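Local coordinates for protein adenylate kinase (PDB 3BE4) that probably catalyses the reversible transfer of a phosphoryl group from ATP to AMP, at residues 92-95 and 96-99. Numbering follows the deposited sequence.
Sequences PRTI and PQAE. With AP5 (bis(adenosine)-5'-pentaphosphate), chain C.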
ATOM      1  N   PRO A  92      -3.973  -7.165   2.628  1.00 18.92           N
ATOM      2  CA  PRO A  92      -5.459  -7.095   2.870  1.00 17.94           C
ATOM      3  C   PRO A  92      -5.914  -5.881   3.637  1.00 20.77           C
ATOM      4  O   PRO A  92      -5.137  -5.357   4.402  1.00 21.44           O
ATOM      5  CB  PRO A  92      -5.712  -8.353   3.820  1.00 19.70           C
ATOM      6  CG  PRO A  92      -4.418  -8.603   4.398  1.00 23.92           C
ATOM      7  CD  PRO A  92      -3.329  -8.242   3.382  1.00 21.69           C
ATOM      8  N   ARG A  93      -7.183  -5.480   3.530  1.00 19.54           N
ATOM      9  CA  ARG A  93      -7.577  -4.383   4.355  1.00 20.39           C
ATOM     10  C   ARG A  93      -8.897  -4.751   5.041  1.00 21.69           C
ATOM     11  O   ARG A  93      -9.447  -3.929   5.723  1.00 21.67           O
ATOM     12  CB  ARG A  93      -7.416  -2.967   3.556  1.00 20.72           C
ATOM     13  CG  ARG A  93      -8.340  -2.779   2.485  1.00 23.12           C
ATOM     14  CD  ARG A  93      -8.290  -1.301   2.168  1.00 18.51           C
ATOM     15  NE  ARG A  93      -7.096  -0.961   1.333  1.00 17.81           N
ATOM     16  CZ  ARG A  93      -6.736   0.301   1.134  1.00 17.45           C
ATOM     17  NH1 ARG A  93      -7.314   1.362   1.714  1.00 16.24           N
ATOM     18  NH2 ARG A  93      -5.698   0.485   0.266  1.00 15.79           N
ATOM     19  N   THR A  94      -9.365  -6.011   4.913  1.00 20.48           N
ATOM     20  CA  THR A  94     -10.505  -6.508   5.686  1.00 20.27           C
ATOM     21  C   THR A  94     -10.127  -7.947   6.112  1.00 23.01           C
ATOM     22  O   THR A  94      -9.242  -8.589   5.538  1.00 19.89           O
ATOM     23  CB  THR A  94     -11.811  -6.625   4.873  1.00 22.19           C
ATOM     24  OG1 THR A  94     -11.612  -7.611   3.803  1.00 21.80           O
ATOM     25  CG2 THR A  94     -12.225  -5.312   4.306  1.00 22.71           C
ATOM     26  N   ILE A  95     -10.853  -8.479   7.082  1.00 21.84           N
ATOM     27  CA  ILE A  95     -10.635  -9.806   7.541  1.00 23.95           C
ATOM     28  C   ILE A  95     -10.950 -10.819   6.408  1.00 23.72           C
ATOM     29  O   ILE A  95     -10.104 -11.699   6.269  1.00 22.40           O
ATOM     30  CB  ILE A  95     -11.505 -10.107   8.880  1.00 24.87           C
ATOM     31  CG1 ILE A  95     -11.002  -9.237   9.992  1.00 26.56           C
ATOM     32  CG2 ILE A  95     -11.338 -11.562   9.235  1.00 25.79           C
ATOM     33  CD1 ILE A  95      -9.526  -9.607  10.390  1.00 27.19           C
ATOM     34  N   PRO A  96     -12.086 -10.740   5.641  1.00 22.96           N
ATOM     35  CA  PRO A  96     -12.248 -11.665   4.484  1.00 22.71           C
ATOM     36  C   PRO A  96     -11.108 -11.630   3.489  1.00 22.04           C
ATOM     37  O   PRO A  96     -10.718 -12.660   2.972  1.00 22.77           O
ATOM     38  CB  PRO A  96     -13.616 -11.318   3.863  1.00 25.81           C
ATOM     39  CG  PRO A  96     -14.335 -10.716   5.095  1.00 26.17           C
ATOM     40  CD  PRO A  96     -13.327  -9.935   5.884  1.00 25.39           C
ATOM     41  N   GLN A  97     -10.494 -10.469   3.335  1.00 17.91           N
ATOM     42  CA  GLN A  97      -9.257 -10.461   2.410  1.00 16.03           C
ATOM     43  C   GLN A  97      -8.099 -11.169   3.024  1.00 19.57           C
ATOM     44  O   GLN A  97      -7.353 -11.793   2.286  1.00 19.68           O
ATOM     45  CB  GLN A  97      -8.890  -9.030   2.153  1.00 18.65           C
ATOM     46  CG  GLN A  97      -9.929  -8.365   1.250  1.00 16.33           C
ATOM     47  CD  GLN A  97      -9.615  -6.853   0.981  1.00 17.33           C
ATOM     48  OE1 GLN A  97      -8.461  -6.458   1.150  1.00 19.30           O
ATOM     49  NE2 GLN A  97     -10.666  -6.021   0.685  1.00 18.85           N
ATOM     50  N   ALA A  98      -7.888 -11.018   4.338  1.00 20.12           N
ATOM     51  CA  ALA A  98      -6.781 -11.733   5.046  1.00 19.09           C
ATOM     52  C   ALA A  98      -6.987 -13.279   4.934  1.00 20.28           C
ATOM     53  O   ALA A  98      -6.043 -14.022   4.706  1.00 20.82           O
ATOM     54  CB  ALA A  98      -6.709 -11.340   6.539  1.00 19.58           C
ATOM     55  N   GLU A  99      -8.222 -13.685   5.165  1.00 21.98           N
ATOM     56  CA  GLU A  99      -8.523 -15.142   5.075  1.00 24.20           C
ATOM     57  C   GLU A  99      -8.325 -15.603   3.619  1.00 22.84           C
ATOM     58  O   GLU A  99      -7.915 -16.759   3.398  1.00 25.66           O
ATOM     59  CB  GLU A  99      -9.974 -15.403   5.567  1.00 23.35           C
ATOM     60  CG  GLU A  99     -10.175 -15.011   7.042  1.00 26.55           C
ATOM     61  CD  GLU A  99     -11.612 -15.013   7.473  1.00 32.55           C
ATOM     62  OE1 GLU A  99     -12.538 -14.709   6.638  1.00 41.25           O
ATOM     63  OE2 GLU A  99     -11.776 -15.250   8.719  1.00 38.97           O
TER
HETATM   64  PA  AP5 C 219      -4.581   3.300  -2.093  1.00 15.11           P
HETATM   65  O1A AP5 C 219      -3.976   3.841  -3.399  1.00 18.13           O
HETATM   66  O2A AP5 C 219      -3.891   2.245  -1.365  1.00 15.16           O
HETATM   67  O3A AP5 C 219      -4.870   4.532  -1.112  1.00 16.83           O
HETATM   68  PB  AP5 C 219      -4.931   4.613   0.474  1.00 16.08           P
HETATM   69  O1B AP5 C 219      -5.312   3.337   1.052  1.00 16.45           O
HETATM   70  O2B AP5 C 219      -5.710   5.892   0.808  1.00 19.85           O
HETATM   71  O3B AP5 C 219      -3.300   4.866   0.788  1.00 13.84           O
HETATM   72  PG  AP5 C 219      -2.296   5.849   0.096  1.00 14.71           P
HETATM   73  O1G AP5 C 219      -2.927   7.198   0.061  1.00 18.39           O
HETATM   74  O2G AP5 C 219      -1.861   5.202  -1.154  1.00 14.71           O
HETATM   75  O3G AP5 C 219      -1.205   5.793   1.237  1.00 14.83           O
HETATM   76  PD  AP5 C 219       0.333   5.252   1.328  1.00 13.66           P
HETATM   77  O1D AP5 C 219       0.659   4.589   0.059  1.00 13.80           O
HETATM   78  O2D AP5 C 219       0.421   4.555   2.621  1.00 14.57           O
HETATM   79  O3D AP5 C 219       1.143   6.618   1.524  1.00 13.36           O
HETATM   80  PE  AP5 C 219       2.135   7.327   0.497  1.00 13.64           P
HETATM   81  O1E AP5 C 219       1.429   7.582  -0.727  1.00 13.89           O
HETATM   82  O2E AP5 C 219       3.461   6.598   0.417  1.00 15.96           O
HETATM   83  O5F AP5 C 219      -6.066   2.747  -2.305  1.00 14.64           O
HETATM   84  C5F AP5 C 219      -6.853   3.598  -3.153  1.00 16.38           C
HETATM   85  C4F AP5 C 219      -8.338   3.145  -2.835  1.00 15.09           C
HETATM   86  O4F AP5 C 219      -8.573   1.982  -3.592  1.00 15.00           O
HETATM   87  C3F AP5 C 219      -8.708   2.805  -1.441  1.00 17.91           C
HETATM   88  O3F AP5 C 219      -9.032   3.952  -0.685  1.00 18.02           O
HETATM   89  C2F AP5 C 219      -9.952   1.954  -1.769  1.00 17.65           C
HETATM   90  O2F AP5 C 219     -11.047   2.796  -2.301  1.00 21.54           O
HETATM   91  C1F AP5 C 219      -9.474   1.080  -2.913  1.00 15.62           C
HETATM   92  N9A AP5 C 219      -8.791  -0.083  -2.413  1.00 15.05           N
HETATM   93  C8A AP5 C 219      -7.389  -0.283  -2.546  1.00 10.84           C
HETATM   94  N7A AP5 C 219      -7.044  -1.443  -2.011  1.00 14.41           N
HETATM   95  C5A AP5 C 219      -8.230  -2.056  -1.559  1.00 16.28           C
HETATM   96  C6A AP5 C 219      -8.460  -3.290  -0.982  1.00 16.56           C
HETATM   97  N6A AP5 C 219      -7.568  -4.183  -0.538  1.00 15.28           N
HETATM   98  N1A AP5 C 219      -9.822  -3.534  -0.674  1.00 16.27           N
HETATM   99  C2A AP5 C 219     -10.734  -2.665  -1.052  1.00 16.18           C
HETATM  100  N3A AP5 C 219     -10.558  -1.455  -1.626  1.00 16.14           N
HETATM  101  C4A AP5 C 219      -9.214  -1.183  -1.962  1.00 15.62           C
HETATM  102  O5J AP5 C 219       2.467   8.634   1.301  1.00 13.78           O
HETATM  103  C5J AP5 C 219       1.424   9.718   1.443  1.00 13.71           C
HETATM  104  C4J AP5 C 219       2.229  11.035   1.471  1.00 14.30           C
HETATM  105  O4J AP5 C 219       3.130  11.170   2.587  1.00 11.67           O
HETATM  106  C3J AP5 C 219       2.978  11.280   0.158  1.00 14.21           C
HETATM  107  O3J AP5 C 219       2.916  12.654  -0.163  1.00 14.53           O
HETATM  108  C2J AP5 C 219       4.353  10.964   0.657  1.00 12.96           C
HETATM  109  O2J AP5 C 219       5.339  11.671  -0.082  1.00 15.46           O
HETATM  110  C1J AP5 C 219       4.521  11.464   2.025  1.00 13.73           C
HETATM  111  N9B AP5 C 219       5.375  10.784   2.949  1.00 12.49           N
HETATM  112  C8B AP5 C 219       5.677   9.424   2.969  1.00 13.75           C
HETATM  113  N7B AP5 C 219       6.460   9.187   4.038  1.00 16.98           N
HETATM  114  C5B AP5 C 219       6.670  10.375   4.697  1.00 16.20           C
HETATM  115  C6B AP5 C 219       7.254  10.714   5.958  1.00 15.01           C
HETATM  116  N6B AP5 C 219       7.860   9.771   6.680  1.00 18.38           N
HETATM  117  N1B AP5 C 219       7.234  12.020   6.342  1.00 15.05           N
HETATM  118  C2B AP5 C 219       6.519  12.965   5.590  1.00 14.54           C
HETATM  119  N3B AP5 C 219       5.861  12.684   4.425  1.00 13.59           N
HETATM  120  C4B AP5 C 219       5.848  11.361   4.017  1.00 13.91           C
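Two N-H groups grip Q97 OE1: the backbone N of R93, at 2.9 Å, and the exocyclic amine N6A of the bis(adenosine)-5'-pentaphosphate (AP5) adenine, at 3.0 Å. The R93 donor lies about 50° out of the amide's carbonyl plane, above it and not on a lone pair, whereas the N6A bond is nearly straight, 163° at its hydrogen. The other branch of the amide, NE2, donates to ring nitrogen N1A (3.0 Å) and also to D66 OD1. Paired N6A and N1A bonds read the adenine edge as adenine, consistent with the AMP-side base pocket of adenylate kinases, and three protein and ligand partners beside D66 fix the amide's rotation. Q97 reaches the base because its chain runs straight beyond CG (chi2 178°).

The R93 side chain runs over one face of the same base. Its CG sits 3.4 Å from AP5 N6A and NE 3.3 Å from C5A, after which the bend at chi3 carries the guanidinium on to the phosphates. There NH1 and NH2 both donate to O1B, with a weaker bond from NH2 to O2A, while NE is held by G90 O.

Behind this pocket T94 is the N-cap: its OG1, turned between the backbone N and carbonyl carbon, accepts from Q97 N at 3.1 Å and also bonds D66 OD1. The helical ladder then begins with A98 N to T94 O (3.0 Å) and E99 N to I95 O. P92, after a cis peptide, lays CB against A98 CB at 4.2 Å.

The turn links strand 86-89 of the parallel sheet to helix 95-108; P92, I95 and A98 pack on L187 and Y191 of helix 186-192, and F63 touches R93 and T94.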